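Local structure of accelerated-cell-death 11 (Arabidopsis thaliana, 4NT1) at residues K19-I24 against T35-A40; N29-V34 against I76-V81; M82-I87 against L199-G204; G108-K113 against P189-L194. The protein selectively transfers ceramide-1-phosphate and phytoceramide-1-phosphate between membranes, without transporting ceramide itself or glycosphingolipids. All coordinates share one frame; numbering follows the deposited sequence.

Contact 1 of 4, residues K19-I24 against T35-A40. With NA (sodium ion), chain E.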
loop_
_atom_site.group_PDB
_atom_site.type_symbol
_atom_site.label_atom_id
_atom_site.label_comp_id
_atom_site.label_asym_id
_atom_site.label_seq_id
_atom_site.Cartn_x
_atom_site.Cartn_y
_atom_site.Cartn_z
ATOM N N LYS A 19 -7.351 5.317 9.285
ATOM C CA LYS A 19 -7.445 6.073 10.519
ATOM C C LYS A 19 -7.508 5.121 11.715
ATOM O O LYS A 19 -6.805 5.309 12.703
ATOM C CB LYS A 19 -8.673 6.993 10.487
ATOM C CG LYS A 19 -8.825 7.843 11.741
ATOM C CD LYS A 19 -10.022 8.782 11.654
ATOM C CE LYS A 19 -9.620 10.145 11.122
ATOM N NZ LYS A 19 -8.729 10.871 12.069
ATOM N N LYS A 20 -8.329 4.076 11.606
ATOM C CA LYS A 20 -8.469 3.100 12.688
ATOM C C LYS A 20 -7.162 2.365 12.982
ATOM O O LYS A 20 -6.822 2.139 14.140
ATOM C CB LYS A 20 -9.562 2.076 12.371
ATOM C CG LYS A 20 -10.970 2.644 12.408
ATOM C CD LYS A 20 -11.969 1.572 12.002
ATOM C CE LYS A 20 -13.382 2.131 11.943
ATOM N NZ LYS A 20 -13.550 3.061 10.790
ATOM N N LEU A 21 -6.443 1.983 11.929
ATOM C CA LEU A 21 -5.159 1.313 12.090
ATOM C C LEU A 21 -4.144 2.258 12.730
ATOM O O LEU A 21 -3.380 1.836 13.592
ATOM C CB LEU A 21 -4.653 0.758 10.749
ATOM C CG LEU A 21 -5.499 -0.415 10.231
ATOM C CD1 LEU A 21 -5.114 -0.814 8.782
ATOM C CD2 LEU A 21 -5.372 -1.605 11.176
ATOM N N ALA A 22 -4.151 3.532 12.330
ATOM C CA ALA A 22 -3.223 4.510 12.927
ATOM C C ALA A 22 -3.502 4.682 14.424
ATOM O O ALA A 22 -2.585 4.743 15.248
ATOM C CB ALA A 22 -3.319 5.844 12.211
ATOM N N ILE A 23 -4.779 4.752 14.772
ATOM C CA ILE A 23 -5.179 4.817 16.182
ATOM C C ILE A 23 -4.649 3.629 16.980
ATOM O O ILE A 23 -4.149 3.798 18.094
ATOM C CB ILE A 23 -6.706 4.901 16.335
ATOM C CG1 ILE A 23 -7.213 6.238 15.798
ATOM C CG2 ILE A 23 -7.111 4.685 17.793
ATOM C CD1 ILE A 23 -8.737 6.306 15.652
ATOM N N ILE A 24 -4.760 2.428 16.413
ATOM C CA ILE A 24 -4.241 1.225 17.054
ATOM C C ILE A 24 -2.719 1.274 17.231
ATOM O O ILE A 24 -2.204 0.985 18.312
ATOM C CB ILE A 24 -4.629 -0.047 16.263
ATOM C CG1 ILE A 24 -6.145 -0.284 16.343
ATOM C CG2 ILE A 24 -3.845 -1.266 16.787
ATOM C CD1 ILE A 24 -6.657 -1.318 15.314
ATOM N N THR A 35 -6.944 -9.750 10.424
ATOM C CA THR A 35 -8.169 -9.656 9.639
ATOM C C THR A 35 -8.446 -8.189 9.324
ATOM O O THR A 35 -8.560 -7.821 8.157
ATOM C CB THR A 35 -9.372 -10.323 10.350
ATOM O OG1 THR A 35 -9.085 -11.707 10.568
ATOM C CG2 THR A 35 -10.653 -10.207 9.508
ATOM N N GLN A 36 -8.513 -7.348 10.356
ATOM C CA GLN A 36 -8.748 -5.910 10.139
ATOM C C GLN A 36 -7.741 -5.285 9.178
ATOM O O GLN A 36 -8.115 -4.550 8.253
ATOM C CB GLN A 36 -8.703 -5.142 11.461
ATOM C CG GLN A 36 -8.939 -3.646 11.286
ATOM C CD GLN A 36 -9.208 -2.952 12.610
ATOM O OE1 GLN A 36 -9.350 -3.607 13.653
ATOM N NE2 GLN A 36 -9.266 -1.624 12.584
ATOM N N PHE A 37 -6.459 -5.549 9.429
ATOM C CA PHE A 37 -5.383 -5.040 8.576
ATOM C C PHE A 37 -5.553 -5.489 7.126
ATOM O O PHE A 37 -5.514 -4.674 6.204
ATOM C CB PHE A 37 -4.039 -5.508 9.118
ATOM C CG PHE A 37 -2.869 -5.183 8.228
ATOM C CD1 PHE A 37 -2.311 -3.913 8.231
ATOM C CD2 PHE A 37 -2.328 -6.154 7.398
ATOM C CE1 PHE A 37 -1.233 -3.609 7.412
ATOM C CE2 PHE A 37 -1.246 -5.856 6.570
ATOM C CZ PHE A 37 -0.697 -4.587 6.581
ATOM N N SER A 38 -5.764 -6.783 6.916
ATOM C CA SER A 38 -5.840 -7.286 5.543
ATOM C C SER A 38 -7.052 -6.713 4.798
ATOM O O SER A 38 -6.963 -6.372 3.610
ATOM C CB SER A 38 -5.813 -8.820 5.509
ATOM O OG SER A 38 -6.985 -9.371 6.093
ATOM N N HIS A 39 -8.176 -6.582 5.500
ATOM C CA HIS A 39 -9.362 -5.956 4.922
ATOM C C HIS A 39 -9.111 -4.501 4.492
ATOM O O HIS A 39 -9.541 -4.084 3.413
ATOM C CB HIS A 39 -10.542 -6.014 5.901
ATOM C CG HIS A 39 -11.167 -7.372 6.021
ATOM N ND1 HIS A 39 -12.431 -7.567 6.535
ATOM C CD2 HIS A 39 -10.695 -8.603 5.703
ATOM C CE1 HIS A 39 -12.715 -8.858 6.521
ATOM N NE2 HIS A 39 -11.681 -9.507 6.015
ATOM N N ALA A 40 -8.424 -3.734 5.334
ATOM C CA ALA A 40 -8.100 -2.344 4.996
ATOM C C ALA A 40 -7.217 -2.282 3.757
ATOM O O ALA A 40 -7.428 -1.464 2.862
ATOM C CB ALA A 40 -7.420 -1.655 6.166
HETATM NA NA NA E . -8.130 -13.253 12.452
HETATM O O HOH W 1 -7.282 -11.175 13.039
HETATM O O HOH W 2 -8.167 -13.324 15.208
#
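Lys20 opens the contact with the root of its side chain: CB lies 3.7 Å from NE2 of Gln36, while the rest of the lysine chain leads away and its ammonium reaches back toward Ala16 O in a weak hydrogen bond. Leu21 gives the largest share of the buried surface. Its CD1 packs 3.6 Å from Ala40 CB and also meets the Phe37 ring obliquely, 4.2 Å from CD1 of that ring, whereas CD2 lies alongside the aliphatic part of Gln36, the two side chains sliding past each other in opposite directions. One turn on, Ile24 sends its CD1 against the amide of Gln36, 3.8 Å from NE2. The Gln36 and Ile24 side chains come from opposite directions. Gln36 CG stands anti to the backbone N (chi1 180°) and the chain runs on extended, which brings NE2 between Lys20 CB and Ile24 CD1, in van der Waals contact with both. Thr35 OG1 binds the sodium ion at 2.6 Å, together with the carbonyl oxygens of Ser73 and Ile76. The segments run near-antiparallel at 143°, their axes 10.8 Å apart, and pair helix 10-25 with helix 34-51 of the all-helical GLTP fold. Helix 173-199 adjoins both, with Leu190 on Leu21 and Leu194 on Phe37.

Contact 2 of 4, residues N29-V34 against I76-V81; sequences NPEVPV and ISTLVV. With NA (sodium ion), chain E.
With Val34 CG1 anti to the backbone N (chi1 -176°), CG2 is left beside that N, anti to the carbonyl carbon, and faces the 76-81 segment. Val34 CG2 lies 3.4 Å from Thr78 C and 3.7 Å from Ile76 CG2. Thr78 OG1 sits between its own backbone N and carbonyl carbon (chi1 68°), where it accepts from Val81 N and caps the first turn of helix 79-88. Water 3 joins this hydroxyl to Glu31 OE2. The backbones form a single beta bridge, Pro33 with Thr78. Leu79 N donates to Val32 O at 3.0 Å, and Val34 N donates to Ser77 O at 2.9 Å. A CA-H...O contact accompanies each bond, from Thr78 CA to Val32 O and from Pro33 CA to Ser77 O. Beside the bridge, Val32 CG1 packs 3.6 Å from Leu79 CD1. Ile76 O coordinates the sodium ion at 2.8 Å. Water 1, another ligand of the ion, donates a hydrogen bond to Ser77 O. The bridge thus ties together the N-terminal ends of helices 34-51 and 79-88, with Tyr193 and Leu194 of helix 173-199 packed against Val32 and Leu79 respectively.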
loop_
_atom_site.group_PDB
_atom_site.type_symbol
_atom_site.label_atom_id
_atom_site.label_comp_id
_atom_site.label_asym_id
_atom_site.label_seq_id
_atom_site.Cartn_x
_atom_site.Cartn_y
_atom_site.Cartn_z
ATOM N N ASN A 29 0.202 -0.397 24.154
ATOM C CA ASN A 29 0.286 -1.816 23.815
ATOM C C ASN A 29 -0.459 -2.158 22.519
ATOM O O ASN A 29 -1.480 -2.846 22.551
ATOM C CB ASN A 29 -0.240 -2.672 24.972
ATOM N N PRO A 30 0.059 -1.682 21.374
ATOM C CA PRO A 30 -0.646 -1.827 20.095
ATOM C C PRO A 30 -0.680 -3.279 19.614
ATOM O O PRO A 30 0.330 -3.983 19.650
ATOM C CB PRO A 30 0.183 -0.958 19.141
ATOM C CG PRO A 30 1.557 -1.002 19.706
ATOM C CD PRO A 30 1.389 -1.071 21.206
ATOM N N GLU A 31 -1.855 -3.719 19.187
ATOM C CA GLU A 31 -2.025 -5.039 18.593
ATOM C C GLU A 31 -2.823 -4.881 17.314
ATOM O O GLU A 31 -3.997 -4.506 17.348
ATOM C CB GLU A 31 -2.767 -5.967 19.549
ATOM C CG GLU A 31 -1.979 -6.334 20.793
ATOM C CD GLU A 31 -2.678 -7.403 21.611
ATOM O OE1 GLU A 31 -3.614 -7.060 22.364
ATOM O OE2 GLU A 31 -2.302 -8.586 21.486
ATOM N N VAL A 32 -2.172 -5.125 16.182
ATOM C CA VAL A 32 -2.831 -4.985 14.899
ATOM C C VAL A 32 -3.424 -6.323 14.474
ATOM O O VAL A 32 -2.684 -7.278 14.195
ATOM C CB VAL A 32 -1.861 -4.509 13.823
ATOM C CG1 VAL A 32 -2.596 -4.342 12.493
ATOM C CG2 VAL A 32 -1.165 -3.213 14.252
ATOM N N PRO A 33 -4.762 -6.408 14.441
ATOM C CA PRO A 33 -5.403 -7.665 14.054
ATOM C C PRO A 33 -5.180 -7.921 12.580
ATOM O O PRO A 33 -5.228 -6.981 11.779
ATOM C CB PRO A 33 -6.890 -7.399 14.319
ATOM C CG PRO A 33 -6.923 -6.238 15.261
ATOM C CD PRO A 33 -5.739 -5.401 14.896
ATOM N N VAL A 34 -4.918 -9.172 12.223
ATOM C CA VAL A 34 -4.567 -9.462 10.844
ATOM C C VAL A 34 -5.779 -9.338 9.930
ATOM O O VAL A 34 -5.663 -8.856 8.805
ATOM C CB VAL A 34 -3.867 -10.839 10.695
ATOM C CG1 VAL A 34 -3.426 -11.058 9.252
ATOM C CG2 VAL A 34 -2.664 -10.912 11.622
ATOM N N ILE A 76 -5.082 -16.270 12.088
ATOM C CA ILE A 76 -3.991 -15.505 12.687
ATOM C C ILE A 76 -4.550 -14.347 13.491
ATOM O O ILE A 76 -5.426 -13.655 13.011
ATOM C CB ILE A 76 -3.098 -14.898 11.605
ATOM C CG1 ILE A 76 -2.897 -15.888 10.451
ATOM C CG2 ILE A 76 -1.770 -14.448 12.207
ATOM C CD1 ILE A 76 -2.232 -15.264 9.224
ATOM N N SER A 77 -4.041 -14.111 14.694
ATOM C CA SER A 77 -4.578 -13.024 15.514
ATOM C C SER A 77 -3.990 -11.671 15.151
ATOM O O SER A 77 -4.700 -10.800 14.626
ATOM C CB SER A 77 -4.366 -13.295 17.004
ATOM O OG SER A 77 -2.994 -13.460 17.300
ATOM N N THR A 78 -2.698 -11.491 15.420
ATOM C CA THR A 78 -2.070 -10.178 15.247
ATOM C C THR A 78 -0.811 -10.268 14.382
ATOM O O THR A 78 -0.246 -11.346 14.222
ATOM C CB THR A 78 -1.637 -9.564 16.595
ATOM O OG1 THR A 78 -0.552 -10.334 17.153
ATOM C CG2 THR A 78 -2.812 -9.529 17.576
ATOM N N LEU A 79 -0.370 -9.130 13.845
ATOM C CA LEU A 79 0.813 -9.111 12.989
ATOM C C LEU A 79 2.055 -9.593 13.725
ATOM O O LEU A 79 2.884 -10.303 13.153
ATOM C CB LEU A 79 1.050 -7.719 12.384
ATOM C CG LEU A 79 0.016 -7.223 11.370
ATOM C CD1 LEU A 79 0.305 -5.796 10.939
ATOM C CD2 LEU A 79 -0.055 -8.134 10.142
ATOM N N VAL A 80 2.182 -9.210 14.992
ATOM C CA VAL A 80 3.317 -9.647 15.810
ATOM C C VAL A 80 3.347 -11.167 15.960
ATOM O O VAL A 80 4.381 -11.801 15.748
ATOM C CB VAL A 80 3.303 -8.972 17.200
ATOM C CG1 VAL A 80 4.193 -9.731 18.180
ATOM C CG2 VAL A 80 3.739 -7.518 17.075
ATOM N N VAL A 81 2.213 -11.748 16.328
ATOM C CA VAL A 81 2.118 -13.196 16.470
ATOM C C VAL A 81 2.430 -13.889 15.152
ATOM O O VAL A 81 3.173 -14.872 15.122
ATOM C CB VAL A 81 0.732 -13.615 17.022
ATOM C CG1 VAL A 81 0.484 -15.108 16.840
ATOM C CG2 VAL A 81 0.623 -13.218 18.491
HETATM NA NA NA E . -8.130 -13.253 12.452
HETATM O O HOH W 3 -0.156 -9.846 19.845
HETATM O O HOH W 4 0.645 -6.435 16.029
HETATM O O HOH W 1 -7.282 -11.175 13.039
HETATM O O HOH W 2 -8.167 -13.324 15.208
#

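Contact 3 of 4, residues M82-I87 against L199-G204; sequences MMDKDI and LSKQLG
Ile87 lays its CD1 against the aliphatic base of Lys201, 3.8 Å from CG and 4.0 Å from CB, the two side chains crossing at about a right angle. Ile87 CD1 also lies 4.3 Å from Leu203 CD1. Leu203 CD1 is touched more closely by the terminal methyl of Met83, whose CE lies 3.7 Å away. The methionine runs extended as far as its sulfur and then bends (chi3 73°), which turns CE toward the leucine. Together Met83, Ile87, Leu203 and the lower part of Lys201 make a small apolar patch near the surface.

The polar part lies at the edge of this patch. The lysine chain bends at chi2 (-56°) and chi4, and Lys201 NZ ends 4.6 Å from Asp84 OD1, beyond the range of a salt bridge. Water 5 links the two groups: it donates to Asp84 OD1 at 2.6 Å and accepts from Lys201 NZ at 3.1 Å. The opposite charges probably still attract one another across it.

The long C-terminal helix 173-199 ends in a Schellman motif, with Gln202 at positive phi, Leu203 N bonded to Phe198 O and Gln202 N to Leu199 O, and the residues there face helix 79-88 through the side chains of Lys201 and Leu203. Leu203 O is held further by Arg93 NH2. On the inner side, Met83 packs on Thr99 and Leu102 of helix 98-121 and on Leu197 and Phe198 of helix 173-199, while Val92 of the following loop touches Ile87.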
loop_
_atom_site.group_PDB
_atom_site.type_symbol
_atom_site.label_atom_id
_atom_site.label_comp_id
_atom_site.label_asym_id
_atom_site.label_seq_id
_atom_site.Cartn_x
_atom_site.Cartn_y
_atom_site.Cartn_z
ATOM N N MET A 82 1.887 -13.346 14.065
ATOM C CA MET A 82 2.102 -13.879 12.726
ATOM C C MET A 82 3.596 -13.940 12.403
ATOM O O MET A 82 4.109 -14.972 11.962
ATOM C CB MET A 82 1.383 -12.990 11.710
ATOM C CG MET A 82 1.285 -13.543 10.309
ATOM S SD MET A 82 0.515 -12.345 9.192
ATOM C CE MET A 82 1.895 -11.228 8.920
ATOM N N MET A 83 4.295 -12.835 12.634
ATOM C CA MET A 83 5.724 -12.778 12.338
ATOM C C MET A 83 6.546 -13.641 13.277
ATOM O O MET A 83 7.507 -14.282 12.845
ATOM C CB MET A 83 6.234 -11.335 12.345
ATOM C CG MET A 83 5.733 -10.560 11.155
ATOM S SD MET A 83 6.255 -8.849 11.192
ATOM C CE MET A 83 7.995 -9.016 10.776
ATOM N N ASP A 84 6.186 -13.657 14.555
ATOM C CA ASP A 84 6.918 -14.481 15.516
ATOM C C ASP A 84 6.878 -15.961 15.099
ATOM O O ASP A 84 7.873 -16.674 15.230
ATOM C CB ASP A 84 6.359 -14.313 16.935
ATOM C CG ASP A 84 6.806 -13.009 17.608
ATOM O OD1 ASP A 84 7.760 -12.366 17.130
ATOM O OD2 ASP A 84 6.202 -12.651 18.637
ATOM N N LYS A 85 5.735 -16.431 14.599
ATOM C CA LYS A 85 5.646 -17.836 14.183
ATOM C C LYS A 85 6.545 -18.143 12.979
ATOM O O LYS A 85 7.097 -19.247 12.871
ATOM C CB LYS A 85 4.194 -18.252 13.917
ATOM C CG LYS A 85 3.310 -18.192 15.173
ATOM C CD LYS A 85 1.837 -18.349 14.822
ATOM C CE LYS A 85 1.472 -19.795 14.580
ATOM N NZ LYS A 85 1.561 -20.601 15.837
ATOM N N ASP A 86 6.698 -17.172 12.080
ATOM C CA ASP A 86 7.621 -17.350 10.956
ATOM C C ASP A 86 9.072 -17.360 11.435
ATOM O O ASP A 86 9.903 -18.092 10.902
ATOM C CB ASP A 86 7.442 -16.254 9.902
ATOM C CG ASP A 86 6.283 -16.531 8.962
ATOM O OD1 ASP A 86 5.864 -17.706 8.847
ATOM O OD2 ASP A 86 5.808 -15.576 8.313
ATOM N N ILE A 87 9.380 -16.529 12.428
ATOM C CA ILE A 87 10.732 -16.499 12.993
ATOM C C ILE A 87 11.047 -17.833 13.686
ATOM O O ILE A 87 12.150 -18.373 13.561
ATOM C CB ILE A 87 10.906 -15.318 13.984
ATOM C CG1 ILE A 87 10.799 -13.979 13.240
ATOM C CG2 ILE A 87 12.246 -15.415 14.696
ATOM C CD1 ILE A 87 10.630 -12.753 14.159
ATOM N N LEU A 199 12.690 -4.602 11.275
ATOM C CA LEU A 199 14.001 -4.102 11.676
ATOM C C LEU A 199 14.384 -4.457 13.109
ATOM O O LEU A 199 15.559 -4.689 13.399
ATOM C CB LEU A 199 14.082 -2.586 11.473
ATOM C CG LEU A 199 13.844 -2.123 10.037
ATOM C CD1 LEU A 199 13.737 -0.604 9.975
ATOM C CD2 LEU A 199 14.935 -2.633 9.128
ATOM N N SER A 200 13.397 -4.503 13.997
ATOM C CA SER A 200 13.639 -4.820 15.405
ATOM C C SER A 200 13.961 -6.298 15.598
ATOM O O SER A 200 14.474 -6.702 16.646
ATOM C CB SER A 200 12.430 -4.431 16.263
ATOM O OG SER A 200 11.300 -5.239 15.968
ATOM N N LYS A 201 13.655 -7.105 14.588
ATOM C CA LYS A 201 13.995 -8.528 14.619
ATOM C C LYS A 201 15.132 -8.850 13.651
ATOM O O LYS A 201 15.378 -10.017 13.336
ATOM C CB LYS A 201 12.766 -9.387 14.313
ATOM C CG LYS A 201 11.701 -9.343 15.406
ATOM C CD LYS A 201 12.292 -9.752 16.756
ATOM C CE LYS A 201 11.210 -10.005 17.800
ATOM N NZ LYS A 201 10.437 -8.776 18.140
ATOM N N GLN A 202 15.814 -7.810 13.180
ATOM C CA GLN A 202 16.949 -7.968 12.265
ATOM C C GLN A 202 16.604 -8.736 10.990
ATOM O O GLN A 202 17.442 -9.468 10.464
ATOM C CB GLN A 202 18.117 -8.679 12.966
ATOM C CG GLN A 202 18.783 -7.862 14.065
ATOM C CD GLN A 202 18.016 -7.915 15.373
ATOM O OE1 GLN A 202 17.506 -8.968 15.767
ATOM N NE2 GLN A 202 17.927 -6.776 16.052
ATOM N N LEU A 203 15.385 -8.565 10.480
ATOM C CA LEU A 203 14.954 -9.340 9.325
ATOM C C LEU A 203 15.256 -8.675 7.983
ATOM O O LEU A 203 15.193 -9.327 6.946
ATOM C CB LEU A 203 13.453 -9.627 9.405
ATOM C CG LEU A 203 12.914 -10.283 10.673
ATOM C CD1 LEU A 203 11.404 -10.537 10.537
ATOM C CD2 LEU A 203 13.663 -11.575 10.962
ATOM N N GLY A 204 15.536 -7.373 8.005
ATOM C CA GLY A 204 15.722 -6.606 6.789
ATOM C C GLY A 204 14.388 -6.298 6.137
ATOM O O GLY A 204 13.389 -6.949 6.451
HETATM O O HOH W 5 7.708 -9.763 16.934
#

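Contact 4 of 4, residues G108-K113 against P189-L194; sequences GLDMVK and PLITYL
Ile191 delivers its CD1 to the backbone of the facing helix, 3.6 Å from Asp110 CA and 3.9 Å from Leu109 C. Ile191 CD1 lies between the Leu109, Asp110 and Lys113 side chains, 4.2 Å from Leu109 CB and 4.1 Å from Lys113 CD. Asp110 crosses the isoleucine at about a right angle, its carboxylate standing beside the methyl with Asp110 OD1 3.9 Å from Ile191 CD1. Ile191 CG1 is anti to the carbonyl carbon (chi1 -73°), and with the chain extended beyond it (chi2 157°) the methyl reaches across to the other helix. Next to it, Leu109 CD1 touches Leu190 CD2 at 4.2 Å and Leu194 CD1 at 4.3 Å in an apolar cluster.

These segments of helices 98-121 and 173-199 run near-antiparallel at 149°, their axes 10.3 Å apart, near the centre of the all-helical GLTP fold. Arg104, which binds the N-acylsphingoid base 1-phosphate, lies five residues before Leu109 on the same helix.

In the next shell, Phe18 of helix 10-25 packs on both Leu109 and Leu190, and Cys41 of helix 34-51 on Leu109. Tyr183 OH is hydrogen-bonded to Leu109 O, while its side chain touches Val112 and Lys113. The lysine chain also rests on Ser187 and Ala188 of helix 173-199, and its ammonium makes a long, weak ion pair with Glu117.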
loop_
_atom_site.group_PDB
_atom_site.type_symbol
_atom_site.label_atom_id
_atom_site.label_comp_id
_atom_site.label_asym_id
_atom_site.label_seq_id
_atom_site.Cartn_x
_atom_site.Cartn_y
_atom_site.Cartn_z
ATOM N N GLY A 108 3.184 -1.740 -1.184
ATOM C CA GLY A 108 2.031 -1.179 -1.861
ATOM C C GLY A 108 1.416 -0.001 -1.111
ATOM O O GLY A 108 1.073 1.022 -1.708
ATOM N N LEU A 109 1.265 -0.149 0.205
ATOM C CA LEU A 109 0.719 0.933 1.025
ATOM C C LEU A 109 1.603 2.160 0.926
ATOM O O LEU A 109 1.111 3.290 0.877
ATOM C CB LEU A 109 0.622 0.519 2.489
ATOM C CG LEU A 109 -0.309 -0.643 2.800
ATOM C CD1 LEU A 109 -0.215 -1.009 4.281
ATOM C CD2 LEU A 109 -1.765 -0.336 2.393
ATOM N N ASP A 110 2.914 1.933 0.907
ATOM C CA ASP A 110 3.885 3.017 0.815
ATOM C C ASP A 110 3.797 3.683 -0.559
ATOM O O ASP A 110 3.791 4.912 -0.652
ATOM C CB ASP A 110 5.298 2.463 1.086
ATOM C CG ASP A 110 6.302 3.536 1.479
ATOM O OD1 ASP A 110 5.890 4.655 1.839
ATOM O OD2 ASP A 110 7.523 3.238 1.435
ATOM N N MET A 111 3.693 2.896 -1.630
ATOM C CA MET A 111 3.564 3.512 -2.956
ATOM C C MET A 111 2.321 4.407 -3.052
ATOM O O MET A 111 2.367 5.484 -3.642
ATOM C CB MET A 111 3.544 2.480 -4.091
ATOM C CG MET A 111 3.891 3.122 -5.470
ATOM S SD MET A 111 3.025 2.370 -6.862
ATOM C CE MET A 111 1.432 3.204 -6.809
ATOM N N VAL A 112 1.209 3.945 -2.491
ATOM C CA VAL A 112 -0.018 4.733 -2.502
ATOM C C VAL A 112 0.173 5.997 -1.665
ATOM O O VAL A 112 -0.225 7.085 -2.081
ATOM C CB VAL A 112 -1.252 3.924 -2.047
ATOM C CG1 VAL A 112 -2.500 4.834 -1.981
ATOM C CG2 VAL A 112 -1.508 2.757 -3.007
ATOM N N LYS A 113 0.810 5.863 -0.507
ATOM C CA LYS A 113 1.112 7.036 0.307
ATOM C C LYS A 113 1.894 8.096 -0.481
ATOM O O LYS A 113 1.553 9.276 -0.438
ATOM C CB LYS A 113 1.903 6.667 1.566
ATOM C CG LYS A 113 2.207 7.882 2.449
ATOM C CD LYS A 113 3.172 7.576 3.580
ATOM C CE LYS A 113 4.603 7.626 3.120
ATOM N NZ LYS A 113 5.440 8.356 4.113
ATOM N N PRO A 189 2.481 6.405 9.987
ATOM C CA PRO A 189 2.857 5.684 11.212
ATOM C C PRO A 189 2.666 4.169 11.097
ATOM O O PRO A 189 3.415 3.421 11.720
ATOM C CB PRO A 189 1.900 6.252 12.279
ATOM C CG PRO A 189 0.806 6.919 11.517
ATOM C CD PRO A 189 1.387 7.367 10.214
ATOM N N LEU A 190 1.665 3.732 10.336
ATOM C CA LEU A 190 1.442 2.304 10.110
ATOM C C LEU A 190 2.617 1.657 9.374
ATOM O O LEU A 190 3.104 0.576 9.750
ATOM C CB LEU A 190 0.140 2.103 9.314
ATOM C CG LEU A 190 -0.139 0.664 8.877
ATOM C CD1 LEU A 190 -0.277 -0.209 10.103
ATOM C CD2 LEU A 190 -1.393 0.612 7.985
ATOM N N ILE A 191 3.067 2.326 8.319
ATOM C CA ILE A 191 4.186 1.841 7.525
ATOM C C ILE A 191 5.460 1.789 8.368
ATOM O O ILE A 191 6.236 0.845 8.275
ATOM C CB ILE A 191 4.378 2.710 6.276
ATOM C CG1 ILE A 191 3.264 2.407 5.270
ATOM C CG2 ILE A 191 5.769 2.492 5.653
ATOM C CD1 ILE A 191 3.010 3.522 4.282
ATOM N N THR A 192 5.672 2.804 9.197
ATOM C CA THR A 192 6.826 2.824 10.104
ATOM C C THR A 192 6.709 1.691 11.124
ATOM O O THR A 192 7.686 1.014 11.440
ATOM C CB THR A 192 6.893 4.168 10.869
ATOM O OG1 THR A 192 7.128 5.237 9.940
ATOM C CG2 THR A 192 8.013 4.152 11.886
ATOM N N TYR A 193 5.504 1.506 11.655
ATOM C CA TYR A 193 5.233 0.400 12.568
ATOM C C TYR A 193 5.584 -0.928 11.891
ATOM O O TYR A 193 6.209 -1.794 12.497
ATOM C CB TYR A 193 3.763 0.406 13.017
ATOM C CG TYR A 193 3.371 -0.818 13.816
ATOM C CD1 TYR A 193 3.547 -0.862 15.193
ATOM C CD2 TYR A 193 2.843 -1.938 13.189
ATOM C CE1 TYR A 193 3.204 -1.989 15.925
ATOM C CE2 TYR A 193 2.494 -3.073 13.913
ATOM C CZ TYR A 193 2.679 -3.089 15.276
ATOM O OH TYR A 193 2.339 -4.208 15.995
ATOM N N LEU A 194 5.202 -1.077 10.627
ATOM C CA LEU A 194 5.482 -2.324 9.908
ATOM C C LEU A 194 6.987 -2.519 9.703
ATOM O O LEU A 194 7.534 -3.564 10.064
ATOM C CB LEU A 194 4.738 -2.367 8.567
ATOM C CG LEU A 194 3.210 -2.372 8.660
ATOM C CD1 LEU A 194 2.562 -2.228 7.279
ATOM C CD2 LEU A 194 2.739 -3.649 9.359
#

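In the fold
Contacts 1 and 2 share the sodium ion and waters 1 and 2, and their centres are 10 Å apart. Their segments alternate along the chain. Phe37 joins contact 1 to both its apolar neighbours: its CD2 lies 4.1 Å from Leu79 CD2 of contact 2, and its CE1 lies 4.0 Å from Leu194 CD1 of contact 4. Contact 3 continues along helix 79-88 from contact 2, with Ile76 CG2 3.5 Å from Met82 CB, and encloses contact 4 in the chain without touching it. Residues that bind the lipid phosphate lie further off: the side chains of Phe37 and Leu109 are each about 10 Å from that of Arg104, and that of Met83 about 10 Å from that of Arg100.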